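Local coordinates for protein 16 kDa beta-galactoside-binding lectin (Gallus gallus, PDB 1QMJ) that binds beta-galactosides such as lactose as a homodimeric galectin, and may take part in regulating differentiation, at residues 42-47 and 102-107; 51-56 and 70-75. One frame throughout, in Å; residues are numbered along the deposited sequence.

Contact 1: residues 42-47 and 102-107; sequences LHFNPR and VEFEFP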
ATOM      1  N   LEU A  42      10.422 -11.934  -7.140  1.00 23.46           N
ATOM      2  CA  LEU A  42       9.633 -13.112  -6.787  1.00 22.95           C
ATOM      3  C   LEU A  42       8.151 -12.978  -7.154  1.00 22.63           C
ATOM      4  O   LEU A  42       7.505 -11.952  -6.874  1.00 18.67           O
ATOM      5  CB  LEU A  42       9.707 -13.353  -5.290  1.00 24.60           C
ATOM      6  CG  LEU A  42       8.674 -14.363  -4.810  1.00 24.94           C
ATOM      7  CD1 LEU A  42       8.933 -15.775  -5.337  1.00 24.25           C
ATOM      8  CD2 LEU A  42       8.627 -14.483  -3.289  1.00 25.33           C
ATOM      9  N   HIS A  43       7.688 -14.052  -7.769  1.00 22.50           N
ATOM     10  CA  HIS A  43       6.301 -14.213  -8.207  1.00 21.20           C
ATOM     11  C   HIS A  43       5.678 -15.394  -7.453  1.00 22.57           C
ATOM     12  O   HIS A  43       5.648 -16.527  -7.957  1.00 20.66           O
ATOM     13  CB  HIS A  43       6.246 -14.489  -9.716  1.00 20.80           C
ATOM     14  CG  HIS A  43       4.821 -14.736 -10.229  1.00 21.27           C
ATOM     15  ND1 HIS A  43       4.449 -15.938 -10.827  1.00 21.72           N
ATOM     16  CD2 HIS A  43       3.707 -13.954 -10.233  1.00 18.13           C
ATOM     17  CE1 HIS A  43       3.173 -15.855 -11.162  1.00 19.35           C
ATOM     18  NE2 HIS A  43       2.717 -14.678 -10.815  1.00 20.78           N
ATOM     19  N   PHE A  44       5.209 -15.079  -6.254  1.00 22.00           N
ATOM     20  CA  PHE A  44       4.553 -16.053  -5.356  1.00 20.34           C
ATOM     21  C   PHE A  44       3.133 -16.262  -5.857  1.00 20.34           C
ATOM     22  O   PHE A  44       2.277 -15.372  -5.746  1.00 20.49           O
ATOM     23  CB  PHE A  44       4.536 -15.503  -3.938  1.00 19.87           C
ATOM     24  CG  PHE A  44       4.097 -16.536  -2.915  1.00 21.89           C
ATOM     25  CD1 PHE A  44       4.951 -17.591  -2.582  1.00 21.20           C
ATOM     26  CD2 PHE A  44       2.841 -16.426  -2.314  1.00 19.87           C
ATOM     27  CE1 PHE A  44       4.547 -18.542  -1.641  1.00 17.62           C
ATOM     28  CE2 PHE A  44       2.436 -17.376  -1.372  1.00 21.40           C
ATOM     29  CZ  PHE A  44       3.289 -18.435  -1.035  1.00 19.64           C
ATOM     30  N   ASN A  45       2.894 -17.438  -6.396  1.00 19.91           N
ATOM     31  CA  ASN A  45       1.599 -17.728  -6.998  1.00 20.15           C
ATOM     32  C   ASN A  45       0.920 -19.026  -6.517  1.00 21.02           C
ATOM     33  O   ASN A  45       0.941 -20.054  -7.211  1.00 21.38           O
ATOM     34  CB  ASN A  45       1.799 -17.854  -8.501  1.00 19.21           C
ATOM     35  CG  ASN A  45       0.507 -18.054  -9.262  1.00 18.82           C
ATOM     36  OD1 ASN A  45       0.532 -18.576 -10.372  1.00 25.11           O
ATOM     37  ND2 ASN A  45      -0.633 -17.666  -8.726  1.00 17.62           N
ATOM     38  N   PRO A  46       0.301 -19.076  -5.319  1.00 20.34           N
ATOM     39  CA  PRO A  46      -0.435 -20.270  -4.899  1.00 21.31           C
ATOM     40  C   PRO A  46      -1.610 -20.509  -5.872  1.00 23.70           C
ATOM     41  O   PRO A  46      -2.423 -19.557  -6.122  1.00 22.10           O
ATOM     42  CB  PRO A  46      -0.918 -19.924  -3.507  1.00 17.52           C
ATOM     43  CG  PRO A  46      -0.439 -18.508  -3.183  1.00 19.40           C
ATOM     44  CD  PRO A  46       0.328 -17.972  -4.355  1.00 16.99           C
ATOM     45  N   ARG A  47      -1.691 -21.736  -6.394  1.00 24.71           N
ATOM     46  CA  ARG A  47      -2.750 -22.137  -7.364  1.00 23.70           C
ATOM     47  C   ARG A  47      -3.624 -23.269  -6.836  1.00 26.06           C
ATOM     48  O   ARG A  47      -3.145 -24.377  -6.572  1.00 26.87           O
ATOM     49  CB  ARG A  47      -2.134 -22.652  -8.655  1.00 24.90           C
ATOM     50  CG  ARG A  47      -1.143 -21.693  -9.269  1.00 24.75           C
ATOM     51  CD  ARG A  47      -0.678 -22.147 -10.638  1.00 28.48           C
ATOM     52  NE  ARG A  47       0.369 -21.297 -11.182  1.00 30.75           N
ATOM     53  CZ  ARG A  47       0.740 -21.310 -12.455  1.00 31.82           C
ATOM     54  NH1 ARG A  47       0.151 -22.135 -13.331  1.00 34.54           N
ATOM     55  NH2 ARG A  47       1.701 -20.527 -12.954  1.00 32.38           N
ATOM     56  N   VAL A 102       4.121 -22.718   7.019  1.00 44.46           N
ATOM     57  CA  VAL A 102       5.327 -22.996   6.257  1.00 41.13           C
ATOM     58  C   VAL A 102       6.112 -21.754   5.850  1.00 38.94           C
ATOM     59  O   VAL A 102       5.559 -20.661   5.718  1.00 37.25           O
ATOM     60  CB  VAL A 102       4.964 -23.748   4.945  1.00 40.66           C
ATOM     61  CG1 VAL A 102       6.207 -24.281   4.272  1.00 42.98           C
ATOM     62  CG2 VAL A 102       3.985 -24.865   5.218  1.00 43.15           C
ATOM     63  N   GLU A 103       7.413 -21.937   5.671  1.00 35.21           N
ATOM     64  CA  GLU A 103       8.278 -20.876   5.204  1.00 32.14           C
ATOM     65  C   GLU A 103       8.765 -21.348   3.839  1.00 32.28           C
ATOM     66  O   GLU A 103       9.254 -22.476   3.699  1.00 31.66           O
ATOM     67  CB  GLU A 103       9.470 -20.669   6.128  1.00 33.14           C
ATOM     68  CG  GLU A 103      10.517 -19.729   5.548  1.00 42.41           C
ATOM     69  CD  GLU A 103      11.716 -19.549   6.451  1.00 51.14           C
ATOM     70  OE1 GLU A 103      12.615 -20.423   6.439  1.00 55.70           O
ATOM     71  OE2 GLU A 103      11.760 -18.530   7.173  1.00 54.40           O
ATOM     72  N   PHE A 104       8.556 -20.519   2.826  1.00 29.35           N
ATOM     73  CA  PHE A 104       8.973 -20.817   1.471  1.00 25.03           C
ATOM     74  C   PHE A 104      10.231 -20.021   1.208  1.00 24.77           C
ATOM     75  O   PHE A 104      10.384 -18.917   1.714  1.00 26.32           O
ATOM     76  CB  PHE A 104       7.878 -20.423   0.480  1.00 22.91           C
ATOM     77  CG  PHE A 104       6.615 -21.239   0.614  1.00 25.56           C
ATOM     78  CD1 PHE A 104       6.559 -22.548   0.128  1.00 22.79           C
ATOM     79  CD2 PHE A 104       5.479 -20.698   1.212  1.00 24.52           C
ATOM     80  CE1 PHE A 104       5.387 -23.303   0.234  1.00 22.02           C
ATOM     81  CE2 PHE A 104       4.299 -21.447   1.323  1.00 23.81           C
ATOM     82  CZ  PHE A 104       4.255 -22.753   0.833  1.00 21.67           C
ATOM     83  N   GLU A 105      11.157 -20.606   0.466  1.00 24.35           N
ATOM     84  CA  GLU A 105      12.400 -19.929   0.149  1.00 27.25           C
ATOM     85  C   GLU A 105      12.574 -19.965  -1.356  1.00 26.35           C
ATOM     86  O   GLU A 105      12.128 -20.902  -2.007  1.00 26.62           O
ATOM     87  CB  GLU A 105      13.565 -20.622   0.852  1.00 31.91           C
ATOM     88  CG  GLU A 105      13.456 -20.572   2.367  1.00 43.23           C
ATOM     89  CD  GLU A 105      14.478 -21.445   3.066  1.00 50.06           C
ATOM     90  OE1 GLU A 105      15.678 -21.100   3.028  1.00 54.56           O
ATOM     91  OE2 GLU A 105      14.077 -22.471   3.661  1.00 55.40           O
ATOM     92  N   PHE A 106      13.198 -18.932  -1.910  1.00 25.73           N
ATOM     93  CA  PHE A 106      13.418 -18.844  -3.347  1.00 26.61           C
ATOM     94  C   PHE A 106      14.699 -18.040  -3.526  1.00 28.10           C
ATOM     95  O   PHE A 106      14.861 -16.988  -2.917  1.00 28.02           O
ATOM     96  CB  PHE A 106      12.226 -18.131  -4.007  1.00 26.00           C
ATOM     97  CG  PHE A 106      12.244 -18.162  -5.513  1.00 26.50           C
ATOM     98  CD1 PHE A 106      11.999 -19.344  -6.203  1.00 26.24           C
ATOM     99  CD2 PHE A 106      12.484 -17.001  -6.246  1.00 29.27           C
ATOM    100  CE1 PHE A 106      11.993 -19.370  -7.599  1.00 27.72           C
ATOM    101  CE2 PHE A 106      12.480 -17.016  -7.643  1.00 26.95           C
ATOM    102  CZ  PHE A 106      12.234 -18.201  -8.318  1.00 24.07           C
ATOM    103  N   PRO A 107      15.637 -18.530  -4.350  1.00 28.34           N
ATOM    104  CA  PRO A 107      16.894 -17.805  -4.559  1.00 28.55           C
ATOM    105  C   PRO A 107      16.738 -16.436  -5.209  1.00 29.93           C
ATOM    106  O   PRO A 107      15.934 -16.256  -6.129  1.00 30.26           O
ATOM    107  CB  PRO A 107      17.694 -18.757  -5.443  1.00 28.77           C
ATOM    108  CG  PRO A 107      16.637 -19.477  -6.204  1.00 30.02           C
ATOM    109  CD  PRO A 107      15.606 -19.765  -5.148  1.00 27.33           C
TER
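Across the hydrophobic interior of the galectin beta-sandwich, Leu42 and Phe44 of strand 39-47 meet Phe106 and Phe104 of strand 103-107. The strands belong to different sheets, and their CA atoms stand 7.7 Å apart at Leu42 and Phe106 and 9.4 Å at Phe44 and Phe104, so side chains alone span the gap. Phe44 presents its far edge: CE1 lies 3.7 Å from Phe104 CD2, and CZ comes next. The two side chains cross at about a right angle, yet their ring planes are inclined by only 55° with centroids 5.5 Å apart. Phe104 has CG beside its backbone N (chi1 -66°), whereas Phe106 has CG anti to that atom (chi1 -171°), which sends the two rings in different directions along the strand. This is intersheet packing of a jelly-roll sandwich, the fold of the galectin family; Val97 of the neighbouring strand 94-98 touches Leu42, Phe44 and Phe104. At the other pair a single methyl does the work, Leu42 CD1 approaching Phe106 CD2 to 3.9 Å. Cys59 of strand 56-63 packs against both Phe44 and Phe106.

Contact 2: residues 51-56 and 70-75; sequences HGDVNT and EDRKAD
Asp53 and Arg72 form a salt bridge in which one carboxylate oxygen takes both terminal nitrogens of the guanidinium. Asp53 OD1 lies 2.7 Å from Arg72 NH2 and 2.7 Å from Arg72 NH1, practically in the guanidinium plane, so the group is gripped end-on. The bonds are bent, with N-H...O angles near 143°, as expected when two diverging N-H groups share one acceptor. NH2 comes in on the syn side of OD1, while NH1 meets it from well above the carboxylate plane; the two flat groups are turned 53° against each other. The second oxygen, Asp53 OD2, is held by a salt bridge to Arg47 NH1. The remaining guanidinium nitrogen is also engaged: Arg72 NE donates to Glu70 OE1 at 3.1 Å in a second salt bridge, the oxygen lying somewhat off the guanidinium plane. Arg72 therefore uses all three nitrogens on two acids, which should fix the rotation of its end; the chain is bent at chi2 (137°, away from a staggered value) on its way to them.

Thr56 OG1 gives its hydrogen to Val54 O at 3.0 Å, from above the carbonyl plane, while its methyl CG2 rests 4.0 Å from Lys73 O. A G1 beta bulge sets Asn55 and Thr56 against the single residue Arg47, where the chain turns its corner. Lys73 NZ hydrogen-bonds to Glu105 O, its link to Asp71 OD2 being long and weak. The Asp53-Arg72-Glu70 network is consistent with the galectin carbohydrate-recognition site: Glu70 and Arg72 lie in the run predicted to bind beta-galactoside.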
ATOM      1  N   HIS A  51      -4.477 -23.237 -14.478  1.00 37.47           N
ATOM      2  CA  HIS A  51      -3.581 -23.703 -15.550  1.00 41.88           C
ATOM      3  C   HIS A  51      -3.152 -25.167 -15.359  1.00 42.14           C
ATOM      4  O   HIS A  51      -1.974 -25.515 -15.527  1.00 44.95           O
ATOM      5  CB  HIS A  51      -2.321 -22.844 -15.581  1.00 45.08           C
ATOM      6  CG  HIS A  51      -2.621 -21.372 -15.853  1.00 48.48           C
ATOM      7  ND1 HIS A  51      -3.605 -20.979 -16.755  1.00 49.57           N
ATOM      8  CD2 HIS A  51      -2.083 -20.228 -15.354  1.00 49.24           C
ATOM      9  CE1 HIS A  51      -3.635 -19.660 -16.778  1.00 51.79           C
ATOM     10  NE2 HIS A  51      -2.734 -19.197 -15.949  1.00 51.13           N
ATOM     11  N   GLY A  52      -4.117 -25.991 -15.010  1.00 42.04           N
ATOM     12  CA  GLY A  52      -3.899 -27.439 -14.818  1.00 41.55           C
ATOM     13  C   GLY A  52      -3.274 -27.762 -13.453  1.00 41.28           C
ATOM     14  O   GLY A  52      -3.185 -28.929 -13.050  1.00 45.05           O
ATOM     15  N   ASP A  53      -2.848 -26.734 -12.756  1.00 38.16           N
ATOM     16  CA  ASP A  53      -2.235 -26.908 -11.430  1.00 33.93           C
ATOM     17  C   ASP A  53      -3.309 -26.884 -10.352  1.00 31.35           C
ATOM     18  O   ASP A  53      -4.135 -25.964 -10.293  1.00 31.48           O
ATOM     19  CB  ASP A  53      -1.237 -25.789 -11.146  1.00 37.09           C
ATOM     20  CG  ASP A  53      -0.056 -25.793 -12.110  1.00 38.48           C
ATOM     21  OD1 ASP A  53       0.692 -26.840 -12.211  1.00 43.37           O
ATOM     22  OD2 ASP A  53       0.190 -24.749 -12.823  1.00 40.47           O
ATOM     23  N   VAL A  54      -3.262 -27.907  -9.531  1.00 28.36           N
ATOM     24  CA  VAL A  54      -4.195 -28.068  -8.418  1.00 28.55           C
ATOM     25  C   VAL A  54      -3.420 -28.031  -7.102  1.00 28.74           C
ATOM     26  O   VAL A  54      -2.515 -28.845  -6.873  1.00 28.55           O
ATOM     27  CB  VAL A  54      -4.936 -29.404  -8.539  1.00 26.53           C
ATOM     28  CG1 VAL A  54      -5.881 -29.672  -7.364  1.00 23.70           C
ATOM     29  CG2 VAL A  54      -5.805 -29.496  -9.797  1.00 25.95           C
ATOM     30  N   ASN A  55      -3.810 -27.071  -6.287  1.00 27.25           N
ATOM     31  CA  ASN A  55      -3.220 -26.840  -4.958  1.00 28.54           C
ATOM     32  C   ASN A  55      -1.691 -26.952  -5.007  1.00 25.65           C
ATOM     33  O   ASN A  55      -1.094 -27.858  -4.402  1.00 23.43           O
ATOM     34  CB  ASN A  55      -3.757 -27.874  -3.973  1.00 32.21           C
ATOM     35  CG  ASN A  55      -5.275 -27.798  -3.819  1.00 38.48           C
ATOM     36  OD1 ASN A  55      -5.861 -26.742  -4.055  1.00 39.82           O
ATOM     37  ND2 ASN A  55      -5.954 -28.861  -3.434  1.00 41.52           N
ATOM     38  N   THR A  56      -1.098 -26.019  -5.729  1.00 24.41           N
ATOM     39  CA  THR A  56       0.361 -25.949  -5.893  1.00 22.73           C
ATOM     40  C   THR A  56       0.843 -24.506  -5.881  1.00 21.59           C
ATOM     41  O   THR A  56       0.254 -23.628  -6.526  1.00 20.79           O
ATOM     42  CB  THR A  56       0.791 -26.556  -7.233  1.00 22.57           C
ATOM     43  OG1 THR A  56       0.319 -27.887  -7.345  1.00 24.74           O
ATOM     44  CG2 THR A  56       2.313 -26.592  -7.407  1.00 22.90           C
ATOM     45  N   GLU A  70      10.355 -22.014 -13.539  1.00 23.86           N
ATOM     46  CA  GLU A  70       9.399 -22.238 -12.458  1.00 23.15           C
ATOM     47  C   GLU A  70       9.992 -23.141 -11.391  1.00 24.02           C
ATOM     48  O   GLU A  70      10.819 -24.017 -11.683  1.00 22.88           O
ATOM     49  CB  GLU A  70       8.140 -22.908 -12.987  1.00 24.95           C
ATOM     50  CG  GLU A  70       7.204 -21.945 -13.706  1.00 33.21           C
ATOM     51  CD  GLU A  70       5.825 -22.545 -13.954  1.00 38.62           C
ATOM     52  OE1 GLU A  70       5.601 -23.782 -13.662  1.00 44.21           O
ATOM     53  OE2 GLU A  70       4.888 -21.816 -14.454  1.00 41.46           O
ATOM     54  N   ASP A  71       9.537 -22.874 -10.199  1.00 24.75           N
ATOM     55  CA  ASP A  71       9.916 -23.611  -9.003  1.00 23.05           C
ATOM     56  C   ASP A  71       8.638 -23.967  -8.265  1.00 21.81           C
ATOM     57  O   ASP A  71       8.023 -23.118  -7.608  1.00 21.89           O
ATOM     58  CB  ASP A  71      10.819 -22.750  -8.114  1.00 23.73           C
ATOM     59  CG  ASP A  71      11.293 -23.485  -6.856  1.00 28.23           C
ATOM     60  OD1 ASP A  71      11.157 -24.765  -6.766  1.00 29.51           O
ATOM     61  OD2 ASP A  71      11.829 -22.824  -5.886  1.00 30.49           O
ATOM     62  N   ARG A  72       8.267 -25.215  -8.400  1.00 22.61           N
ATOM     63  CA  ARG A  72       7.056 -25.745  -7.776  1.00 23.29           C
ATOM     64  C   ARG A  72       7.381 -26.283  -6.394  1.00 22.22           C
ATOM     65  O   ARG A  72       8.331 -27.054  -6.220  1.00 24.06           O
ATOM     66  CB  ARG A  72       6.488 -26.860  -8.636  1.00 24.83           C
ATOM     67  CG  ARG A  72       5.682 -26.318  -9.800  1.00 29.40           C
ATOM     68  CD  ARG A  72       5.941 -27.041 -11.113  1.00 35.90           C
ATOM     69  NE  ARG A  72       5.127 -26.491 -12.188  1.00 39.90           N
ATOM     70  CZ  ARG A  72       3.810 -26.671 -12.273  1.00 37.65           C
ATOM     71  NH1 ARG A  72       3.158 -27.403 -11.357  1.00 36.81           N
ATOM     72  NH2 ARG A  72       3.049 -26.149 -13.238  1.00 39.17           N
ATOM     73  N   LYS A  73       6.572 -25.851  -5.448  1.00 22.33           N
ATOM     74  CA  LYS A  73       6.717 -26.244  -4.040  1.00 22.51           C
ATOM     75  C   LYS A  73       5.767 -27.401  -3.720  1.00 23.75           C
ATOM     76  O   LYS A  73       4.713 -27.559  -4.352  1.00 24.80           O
ATOM     77  CB  LYS A  73       6.402 -25.055  -3.142  1.00 22.54           C
ATOM     78  CG  LYS A  73       7.403 -23.909  -3.313  1.00 22.45           C
ATOM     79  CD  LYS A  73       8.841 -24.315  -2.974  1.00 21.77           C
ATOM     80  CE  LYS A  73       9.841 -23.170  -3.148  1.00 22.16           C
ATOM     81  NZ  LYS A  73      11.186 -23.504  -2.656  1.00 23.93           N
ATOM     82  N   ALA A  74       6.181 -28.175  -2.735  1.00 23.80           N
ATOM     83  CA  ALA A  74       5.443 -29.364  -2.279  1.00 24.90           C
ATOM     84  C   ALA A  74       4.298 -29.005  -1.313  1.00 24.02           C
ATOM     85  O   ALA A  74       3.200 -29.570  -1.384  1.00 26.40           O
ATOM     86  CB  ALA A  74       6.391 -30.318  -1.550  1.00 21.65           C
ATOM     87  N   ASP A  75       4.569 -28.071  -0.422  1.00 24.28           N
ATOM     88  CA  ASP A  75       3.581 -27.639   0.591  1.00 23.84           C
ATOM     89  C   ASP A  75       2.617 -26.587   0.036  1.00 23.97           C
ATOM     90  O   ASP A  75       3.008 -25.704  -0.739  1.00 25.13           O
ATOM     91  CB  ASP A  75       4.294 -27.037   1.797  1.00 29.45           C
ATOM     92  CG  ASP A  75       5.189 -28.044   2.514  1.00 33.85           C
ATOM     93  OD1 ASP A  75       4.663 -28.954   3.260  1.00 37.52           O
ATOM     94  OD2 ASP A  75       6.468 -27.982   2.370  1.00 36.61           O
TER

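Contact 1 is wholly buried, its centre about 6 Å from that of the chain; contact 2 lies about 14 Å out and is partly buried. The buried areas are similar, 165 and 185 Å², but the chemistry is opposed: apolar side chains join two sheets in the first, whereas charged groups connect a turning segment to a short strand in the second. Strand 39-47 serves both, sending Phe44 into the core and Arg47 to Asp53. Further joins are Arg47 N to Thr56 O, a probable hydrogen bond of 2.7 Å, and Phe106 CD1 against Asp71 OD2 at 3.5 Å, where core meets predicted binding site. In sequence, contact 2 is nested within the loop that contact 1 closes.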